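Local coordinates for protein hexokinase (PDB 1BDG) that phosphorylates glucose and other hexoses at the 6-position with ATP, the first step of glycolysis, at residues N63-L71 / R81-G89; G151-R159 / G168-E176. All coordinates share one frame; numbering follows the deposited sequence.

Both contacts lie in the small subdomain of hexokinase, at different distances from the glucose that sits between small and large subdomains. Contact 1 is the open end of the hairpin formed by strands 68-75 and 80-87; the other end of that hairpin leads into the predicted ATP-binding residues D74 to N79. Contact 2 packs strand 154-157 against the loop and helix start at 168-176, and its R159 side chain comes within about 7 Å of the sugar. The two contacts do not touch: their centres are 24 Å apart and their nearest atoms about 11 Å. Strand 137-143 connects them, bonding to 68-75 in the sheet while its F141 and F143 side chains meet contact 2.

Contact 1 of 2, residues N63-L71 / R81-G89; sequences NGTETGNFL and RVLSVTLEG
The F70 ring has the carbonyl O of V85 at its edge, near the ring plane, and the O of T67, from its own segment, also in plane at the edge. L87 reaches the ring obliquely with one methyl, CD1 lying 3.7 Å from F70 CE1, and the two side chains cross at about a right angle. F70 shares a sheet face with V85 and L87; A445 packs on it from outside the hairpin. The N69 amide serves the other side: with CG anti to the backbone N (chi1 -179°), its ND2 turns back to the neighbouring strand, 2.6 Å from T86 OG1, and gives a weak, bent hydrogen bond to V85 O.

These strands form an antiparallel beta hairpin inside the five-stranded sheet of the small subdomain, part of the actin-like ATPase fold, with 95-101 beyond 80-87 and 137-143 beyond 68-75. G68 and L87 are a hydrogen-bonded pair, with L87 N to G68 O at 2.8 Å. F70 and V85 are the next such pair, and the bond from V85 N to F70 O is nearly straight (173°).

Past the strands the pairing frays into a weak bond from G89 N to E66 O, 3.2 Å. Here L87 CB lies 3.4 Å from E66 O, while T67 CG2 comes within 3.7 Å of G89 N.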
loop_
_atom_site.group_PDB
_atom_site.type_symbol
_atom_site.label_atom_id
_atom_site.label_comp_id
_atom_site.label_asym_id
_atom_site.label_seq_id
_atom_site.Cartn_x
_atom_site.Cartn_y
_atom_site.Cartn_z
ATOM N N ASN A 63 2.567 -21.535 -11.513
ATOM C CA ASN A 63 3.174 -21.753 -12.831
ATOM C C ASN A 63 2.194 -21.639 -14.006
ATOM O O ASN A 63 2.608 -21.457 -15.150
ATOM C CB ASN A 63 3.829 -23.132 -12.850
ATOM C CG ASN A 63 2.928 -24.198 -12.269
ATOM O OD1 ASN A 63 1.758 -24.294 -12.637
ATOM N ND2 ASN A 63 3.442 -24.960 -11.315
ATOM N N GLY A 64 0.900 -21.806 -13.733
ATOM C CA GLY A 64 -0.084 -21.698 -14.793
ATOM C C GLY A 64 -0.779 -22.994 -15.153
ATOM O O GLY A 64 -1.774 -22.971 -15.884
ATOM N N THR A 65 -0.277 -24.122 -14.661
ATOM C CA THR A 65 -0.901 -25.418 -14.943
ATOM C C THR A 65 -2.184 -25.586 -14.111
ATOM O O THR A 65 -3.001 -26.476 -14.368
ATOM C CB THR A 65 0.078 -26.581 -14.622
ATOM O OG1 THR A 65 0.316 -26.655 -13.197
ATOM C CG2 THR A 65 1.408 -26.365 -15.371
ATOM N N GLU A 66 -2.332 -24.737 -13.092
ATOM C CA GLU A 66 -3.488 -24.754 -12.197
ATOM C C GLU A 66 -4.820 -24.790 -12.966
ATOM O O GLU A 66 -5.005 -24.033 -13.937
ATOM C CB GLU A 66 -3.449 -23.539 -11.269
ATOM C CG GLU A 66 -2.172 -23.399 -10.425
ATOM C CD GLU A 66 -1.153 -22.478 -11.046
ATOM O OE1 GLU A 66 -1.557 -21.586 -11.809
ATOM O OE2 GLU A 66 0.056 -22.626 -10.784
ATOM N N THR A 67 -5.727 -25.672 -12.522
ATOM C CA THR A 67 -7.052 -25.873 -13.128
ATOM C C THR A 67 -8.165 -25.769 -12.106
ATOM O O THR A 67 -7.988 -26.125 -10.947
ATOM C CB THR A 67 -7.150 -27.264 -13.794
ATOM O OG1 THR A 67 -6.744 -28.289 -12.864
ATOM C CG2 THR A 67 -6.256 -27.310 -15.033
ATOM N N GLY A 68 -9.311 -25.261 -12.535
ATOM C CA GLY A 68 -10.442 -25.106 -11.633
ATOM C C GLY A 68 -11.135 -23.758 -11.779
ATOM O O GLY A 68 -10.881 -23.011 -12.749
ATOM N N ASN A 69 -12.044 -23.475 -10.837
ATOM C CA ASN A 69 -12.815 -22.220 -10.778
ATOM C C ASN A 69 -12.844 -21.814 -9.293
ATOM O O ASN A 69 -13.272 -22.609 -8.443
ATOM C CB ASN A 69 -14.254 -22.437 -11.273
ATOM C CG ASN A 69 -15.096 -21.143 -11.240
ATOM O OD1 ASN A 69 -16.235 -21.122 -10.731
ATOM N ND2 ASN A 69 -14.544 -20.066 -11.802
ATOM N N PHE A 70 -12.361 -20.613 -8.971
ATOM C CA PHE A 70 -12.319 -20.164 -7.584
ATOM C C PHE A 70 -12.868 -18.766 -7.417
ATOM O O PHE A 70 -12.993 -18.028 -8.383
ATOM C CB PHE A 70 -10.876 -20.168 -7.083
ATOM C CG PHE A 70 -10.142 -21.443 -7.359
ATOM C CD1 PHE A 70 -9.824 -21.811 -8.670
ATOM C CD2 PHE A 70 -9.767 -22.279 -6.310
ATOM C CE1 PHE A 70 -9.146 -22.995 -8.938
ATOM C CE2 PHE A 70 -9.086 -23.468 -6.558
ATOM C CZ PHE A 70 -8.771 -23.832 -7.882
ATOM N N LEU A 71 -13.198 -18.414 -6.180
ATOM C CA LEU A 71 -13.698 -17.087 -5.847
ATOM C C LEU A 71 -12.498 -16.370 -5.261
ATOM O O LEU A 71 -11.533 -17.017 -4.855
ATOM C CB LEU A 71 -14.807 -17.157 -4.790
ATOM C CG LEU A 71 -16.123 -17.864 -5.141
ATOM C CD1 LEU A 71 -17.034 -17.776 -3.952
ATOM C CD2 LEU A 71 -16.785 -17.255 -6.357
ATOM N N ARG A 81 -13.055 -5.541 -3.956
ATOM C CA ARG A 81 -13.382 -6.335 -5.138
ATOM C C ARG A 81 -13.781 -7.767 -4.820
ATOM O O ARG A 81 -13.140 -8.447 -4.014
ATOM C CB ARG A 81 -12.245 -6.364 -6.160
ATOM C CG ARG A 81 -12.158 -5.147 -7.070
ATOM C CD ARG A 81 -11.559 -5.530 -8.433
ATOM N NE ARG A 81 -10.371 -6.378 -8.305
ATOM C CZ ARG A 81 -9.649 -6.837 -9.330
ATOM N NH1 ARG A 81 -9.999 -6.537 -10.576
ATOM N NH2 ARG A 81 -8.542 -7.557 -9.104
ATOM N N VAL A 82 -14.848 -8.209 -5.474
ATOM C CA VAL A 82 -15.370 -9.552 -5.331
ATOM C C VAL A 82 -15.219 -10.168 -6.704
ATOM O O VAL A 82 -15.875 -9.743 -7.641
ATOM C CB VAL A 82 -16.835 -9.532 -4.929
ATOM C CG1 VAL A 82 -17.428 -10.923 -5.086
ATOM C CG2 VAL A 82 -16.956 -9.076 -3.467
ATOM N N LEU A 83 -14.338 -11.153 -6.819
ATOM C CA LEU A 83 -14.057 -11.774 -8.105
ATOM C C LEU A 83 -14.431 -13.246 -8.216
ATOM O O LEU A 83 -14.968 -13.840 -7.279
ATOM C CB LEU A 83 -12.583 -11.577 -8.473
ATOM C CG LEU A 83 -11.987 -10.169 -8.336
ATOM C CD1 LEU A 83 -11.776 -9.860 -6.864
ATOM C CD2 LEU A 83 -10.662 -10.063 -9.073
ATOM N N SER A 84 -14.198 -13.797 -9.401
ATOM C CA SER A 84 -14.498 -15.188 -9.715
ATOM C C SER A 84 -13.527 -15.543 -10.802
ATOM O O SER A 84 -13.535 -14.923 -11.865
ATOM C CB SER A 84 -15.915 -15.337 -10.256
ATOM O OG SER A 84 -16.178 -16.699 -10.521
ATOM N N VAL A 85 -12.697 -16.540 -10.550
ATOM C CA VAL A 85 -11.685 -16.908 -11.509
ATOM C C VAL A 85 -11.791 -18.361 -11.949
ATOM O O VAL A 85 -12.195 -19.244 -11.175
ATOM C CB VAL A 85 -10.259 -16.646 -10.936
ATOM C CG1 VAL A 85 -9.250 -16.600 -12.081
ATOM C CG2 VAL A 85 -10.216 -15.332 -10.110
ATOM N N THR A 86 -11.417 -18.590 -13.202
ATOM C CA THR A 86 -11.426 -19.907 -13.813
ATOM C C THR A 86 -10.048 -20.064 -14.440
ATOM O O THR A 86 -9.614 -19.238 -15.256
ATOM C CB THR A 86 -12.532 -19.998 -14.875
ATOM O OG1 THR A 86 -13.735 -20.475 -14.260
ATOM C CG2 THR A 86 -12.123 -20.906 -16.046
ATOM N N LEU A 87 -9.336 -21.099 -14.026
ATOM C CA LEU A 87 -7.999 -21.338 -14.533
ATOM C C LEU A 87 -8.053 -22.717 -15.172
ATOM O O LEU A 87 -8.858 -23.564 -14.765
ATOM C CB LEU A 87 -7.023 -21.349 -13.362
ATOM C CG LEU A 87 -7.338 -20.357 -12.245
ATOM C CD1 LEU A 87 -6.840 -20.899 -10.948
ATOM C CD2 LEU A 87 -6.735 -19.019 -12.530
ATOM N N GLU A 88 -7.234 -22.913 -16.203
ATOM C CA GLU A 88 -7.128 -24.178 -16.938
ATOM C C GLU A 88 -5.764 -24.016 -17.621
ATOM O O GLU A 88 -5.673 -23.290 -18.623
ATOM C CB GLU A 88 -8.211 -24.242 -18.021
ATOM C CG GLU A 88 -9.471 -23.386 -17.735
ATOM C CD GLU A 88 -10.249 -22.979 -18.993
ATOM O OE1 GLU A 88 -9.649 -22.356 -19.911
ATOM O OE2 GLU A 88 -11.465 -23.282 -19.055
ATOM N N GLY A 89 -4.697 -24.597 -17.067
ATOM C CA GLY A 89 -3.377 -24.430 -17.677
ATOM C C GLY A 89 -2.791 -25.556 -18.532
ATOM O O GLY A 89 -3.487 -26.569 -18.751
#

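Contact 2 of 2, residues G151-R159 / G168-E176; sequences GLTHATLVR and GVEGHNVAE
The N173 amide lies over one face of the H154 imidazole, with ND2 3.2 Å above the ring plane and over its centre. The two planes are 27° apart, and N173 CB adds a CH-pi contact to the same ring. H154 carries its ring anti to the backbone N (chi1 -169°), so that it lies beneath the amide while T156 OG1 meets its edge in plane.

Hydrogen bonds come next, one set from the N173 side chain and one between backbones. N173 OD1 accepts from A155 N across the contact at 3.2 Å, the donor standing well above the amide's carbonyl plane, and weakly from A175 N. N173 occupies the N-cap position of helix 174-183, and the bond from A175 N is its capping bond; OD1 thus links the helix start to strand 154-157. The single beta bridge between T156 and N173 is flanked by a weak bond from V174 N to A155 O and by L157 N donating to H172 O at 3.2 Å. Beyond it, G171 N donates to L157 O at 3.1 Å. G171 lies within the type II turn from V169 to H172, so this bond holds the turn against the end of the strand.

Apolar packing centres on L157. Its CD2 is wedged between V169 CG1 and E170 CG, 3.5 Å from each, while its CB approaches V174 CG2 at 4.1 Å. F143 and F145 also pack on this leucine.

The polar ends of E170 and R159 find their main partners outside the two segments. E170 passes alongside the R159 backbone, OE2 lying 3.8 Å from R159 CA, and that oxygen accepts from W160 N. The R159 guanidinium instead forms a salt bridge with E255 and a hydrogen bond to Q280, a residue of the glucose pocket.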
loop_
_atom_site.group_PDB
_atom_site.type_symbol
_atom_site.label_atom_id
_atom_site.label_comp_id
_atom_site.label_asym_id
_atom_site.label_seq_id
_atom_site.Cartn_x
_atom_site.Cartn_y
_atom_site.Cartn_z
ATOM N N GLY A 151 0.497 -21.314 8.002
ATOM C CA GLY A 151 0.054 -22.019 6.822
ATOM C C GLY A 151 -0.823 -21.009 6.111
ATOM O O GLY A 151 -1.133 -19.957 6.685
ATOM N N LEU A 152 -1.214 -21.303 4.873
ATOM C CA LEU A 152 -2.066 -20.398 4.098
ATOM C C LEU A 152 -3.497 -20.210 4.608
ATOM O O LEU A 152 -4.041 -19.111 4.532
ATOM C CB LEU A 152 -2.110 -20.835 2.632
ATOM C CG LEU A 152 -0.889 -20.515 1.772
ATOM C CD1 LEU A 152 -1.154 -21.023 0.379
ATOM C CD2 LEU A 152 -0.619 -19.007 1.727
ATOM N N THR A 153 -4.098 -21.257 5.150
ATOM C CA THR A 153 -5.471 -21.150 5.621
ATOM C C THR A 153 -5.736 -20.451 6.944
ATOM O O THR A 153 -6.804 -19.889 7.136
ATOM C CB THR A 153 -6.153 -22.522 5.685
ATOM O OG1 THR A 153 -5.638 -23.267 6.801
ATOM C CG2 THR A 153 -5.900 -23.284 4.388
ATOM N N HIS A 154 -4.792 -20.513 7.867
ATOM C CA HIS A 154 -4.941 -19.914 9.186
ATOM C C HIS A 154 -4.128 -18.629 9.247
ATOM O O HIS A 154 -2.899 -18.687 9.357
ATOM C CB HIS A 154 -4.419 -20.905 10.241
ATOM C CG HIS A 154 -4.755 -20.534 11.652
ATOM N ND1 HIS A 154 -4.365 -19.343 12.227
ATOM C CD2 HIS A 154 -5.466 -21.190 12.596
ATOM C CE1 HIS A 154 -4.826 -19.278 13.463
ATOM N NE2 HIS A 154 -5.500 -20.387 13.709
ATOM N N ALA A 155 -4.797 -17.479 9.240
ATOM C CA ALA A 155 -4.102 -16.197 9.295
ATOM C C ALA A 155 -4.622 -15.399 10.471
ATOM O O ALA A 155 -5.832 -15.339 10.681
ATOM C CB ALA A 155 -4.321 -15.438 8.026
ATOM N N THR A 156 -3.720 -14.799 11.246
ATOM C CA THR A 156 -4.120 -14.017 12.411
ATOM C C THR A 156 -3.774 -12.528 12.238
ATOM O O THR A 156 -2.648 -12.183 11.892
ATOM C CB THR A 156 -3.487 -14.597 13.721
ATOM O OG1 THR A 156 -3.923 -15.958 13.908
ATOM C CG2 THR A 156 -3.919 -13.798 14.943
ATOM N N LEU A 157 -4.758 -11.654 12.421
ATOM C CA LEU A 157 -4.535 -10.224 12.297
ATOM C C LEU A 157 -3.594 -9.822 13.423
ATOM O O LEU A 157 -3.748 -10.289 14.554
ATOM C CB LEU A 157 -5.857 -9.446 12.427
ATOM C CG LEU A 157 -5.768 -7.914 12.253
ATOM C CD1 LEU A 157 -5.346 -7.543 10.825
ATOM C CD2 LEU A 157 -7.089 -7.246 12.569
ATOM N N VAL A 158 -2.573 -9.038 13.094
ATOM C CA VAL A 158 -1.637 -8.545 14.091
ATOM C C VAL A 158 -2.171 -7.178 14.512
ATOM O O VAL A 158 -2.258 -6.867 15.703
ATOM C CB VAL A 158 -0.229 -8.394 13.527
ATOM C CG1 VAL A 158 0.699 -7.848 14.589
ATOM C CG2 VAL A 158 0.276 -9.725 13.041
ATOM N N ARG A 159 -2.557 -6.367 13.534
ATOM C CA ARG A 159 -3.106 -5.059 13.831
ATOM C C ARG A 159 -3.760 -4.439 12.602
ATOM O O ARG A 159 -3.499 -4.855 11.480
ATOM C CB ARG A 159 -2.022 -4.134 14.394
ATOM C CG ARG A 159 -0.902 -3.819 13.422
ATOM C CD ARG A 159 0.218 -3.068 14.119
ATOM N NE ARG A 159 1.112 -2.456 13.155
ATOM C CZ ARG A 159 2.214 -1.791 13.469
ATOM N NH1 ARG A 159 2.589 -1.633 14.727
ATOM N NH2 ARG A 159 2.951 -1.283 12.502
ATOM N N GLY A 168 -13.033 -6.669 17.660
ATOM C CA GLY A 168 -13.304 -8.085 17.538
ATOM C C GLY A 168 -12.598 -8.763 16.392
ATOM O O GLY A 168 -12.893 -9.919 16.081
ATOM N N VAL A 169 -11.619 -8.091 15.804
ATOM C CA VAL A 169 -10.881 -8.687 14.693
ATOM C C VAL A 169 -9.415 -8.963 15.026
ATOM O O VAL A 169 -8.914 -10.057 14.765
ATOM C CB VAL A 169 -10.941 -7.800 13.430
ATOM C CG1 VAL A 169 -10.348 -8.542 12.245
ATOM C CG2 VAL A 169 -12.371 -7.411 13.141
ATOM N N GLU A 170 -8.743 -7.987 15.643
ATOM C CA GLU A 170 -7.321 -8.114 15.963
ATOM C C GLU A 170 -7.082 -9.239 16.940
ATOM O O GLU A 170 -7.799 -9.365 17.930
ATOM C CB GLU A 170 -6.764 -6.816 16.542
ATOM C CG GLU A 170 -6.783 -5.605 15.637
ATOM C CD GLU A 170 -6.091 -4.409 16.281
ATOM O OE1 GLU A 170 -5.680 -4.514 17.461
ATOM O OE2 GLU A 170 -5.935 -3.362 15.619
ATOM N N GLY A 171 -6.072 -10.053 16.659
ATOM C CA GLY A 171 -5.757 -11.168 17.531
ATOM C C GLY A 171 -6.555 -12.405 17.203
ATOM O O GLY A 171 -6.286 -13.470 17.753
ATOM N N HIS A 172 -7.515 -12.266 16.290
ATOM C CA HIS A 172 -8.364 -13.382 15.862
ATOM C C HIS A 172 -7.922 -13.959 14.517
ATOM O O HIS A 172 -7.183 -13.311 13.748
ATOM C CB HIS A 172 -9.823 -12.927 15.723
ATOM C CG HIS A 172 -10.450 -12.506 17.015
ATOM N ND1 HIS A 172 -10.583 -11.182 17.383
ATOM C CD2 HIS A 172 -10.974 -13.232 18.031
ATOM C CE1 HIS A 172 -11.161 -11.110 18.569
ATOM N NE2 HIS A 172 -11.409 -12.341 18.983
ATOM N N ASN A 173 -8.395 -15.167 14.214
ATOM C CA ASN A 173 -8.067 -15.779 12.936
ATOM C C ASN A 173 -9.107 -15.277 11.939
ATOM O O ASN A 173 -10.271 -15.689 11.972
ATOM C CB ASN A 173 -8.094 -17.300 13.020
ATOM C CG ASN A 173 -7.870 -17.975 11.665
ATOM O OD1 ASN A 173 -7.673 -17.318 10.640
ATOM N ND2 ASN A 173 -7.895 -19.305 11.659
ATOM N N VAL A 174 -8.694 -14.351 11.086
ATOM C CA VAL A 174 -9.573 -13.793 10.067
ATOM C C VAL A 174 -10.244 -14.828 9.140
ATOM O O VAL A 174 -11.414 -14.670 8.785
ATOM C CB VAL A 174 -8.798 -12.775 9.213
ATOM C CG1 VAL A 174 -9.581 -12.426 7.959
ATOM C CG2 VAL A 174 -8.499 -11.536 10.035
ATOM N N ALA A 175 -9.518 -15.872 8.743
ATOM C CA ALA A 175 -10.078 -16.892 7.853
ATOM C C ALA A 175 -11.299 -17.550 8.473
ATOM O O ALA A 175 -12.263 -17.893 7.785
ATOM C CB ALA A 175 -9.048 -17.932 7.534
ATOM N N GLU A 176 -11.264 -17.719 9.787
ATOM C CA GLU A 176 -12.376 -18.358 10.467
ATOM C C GLU A 176 -13.516 -17.367 10.597
ATOM O O GLU A 176 -14.685 -17.728 10.463
ATOM C CB GLU A 176 -11.953 -18.909 11.831
ATOM C CG GLU A 176 -13.005 -19.810 12.464
ATOM C CD GLU A 176 -12.473 -20.607 13.660
ATOM O OE1 GLU A 176 -11.464 -20.158 14.283
ATOM O OE2 GLU A 176 -13.069 -21.688 13.964
#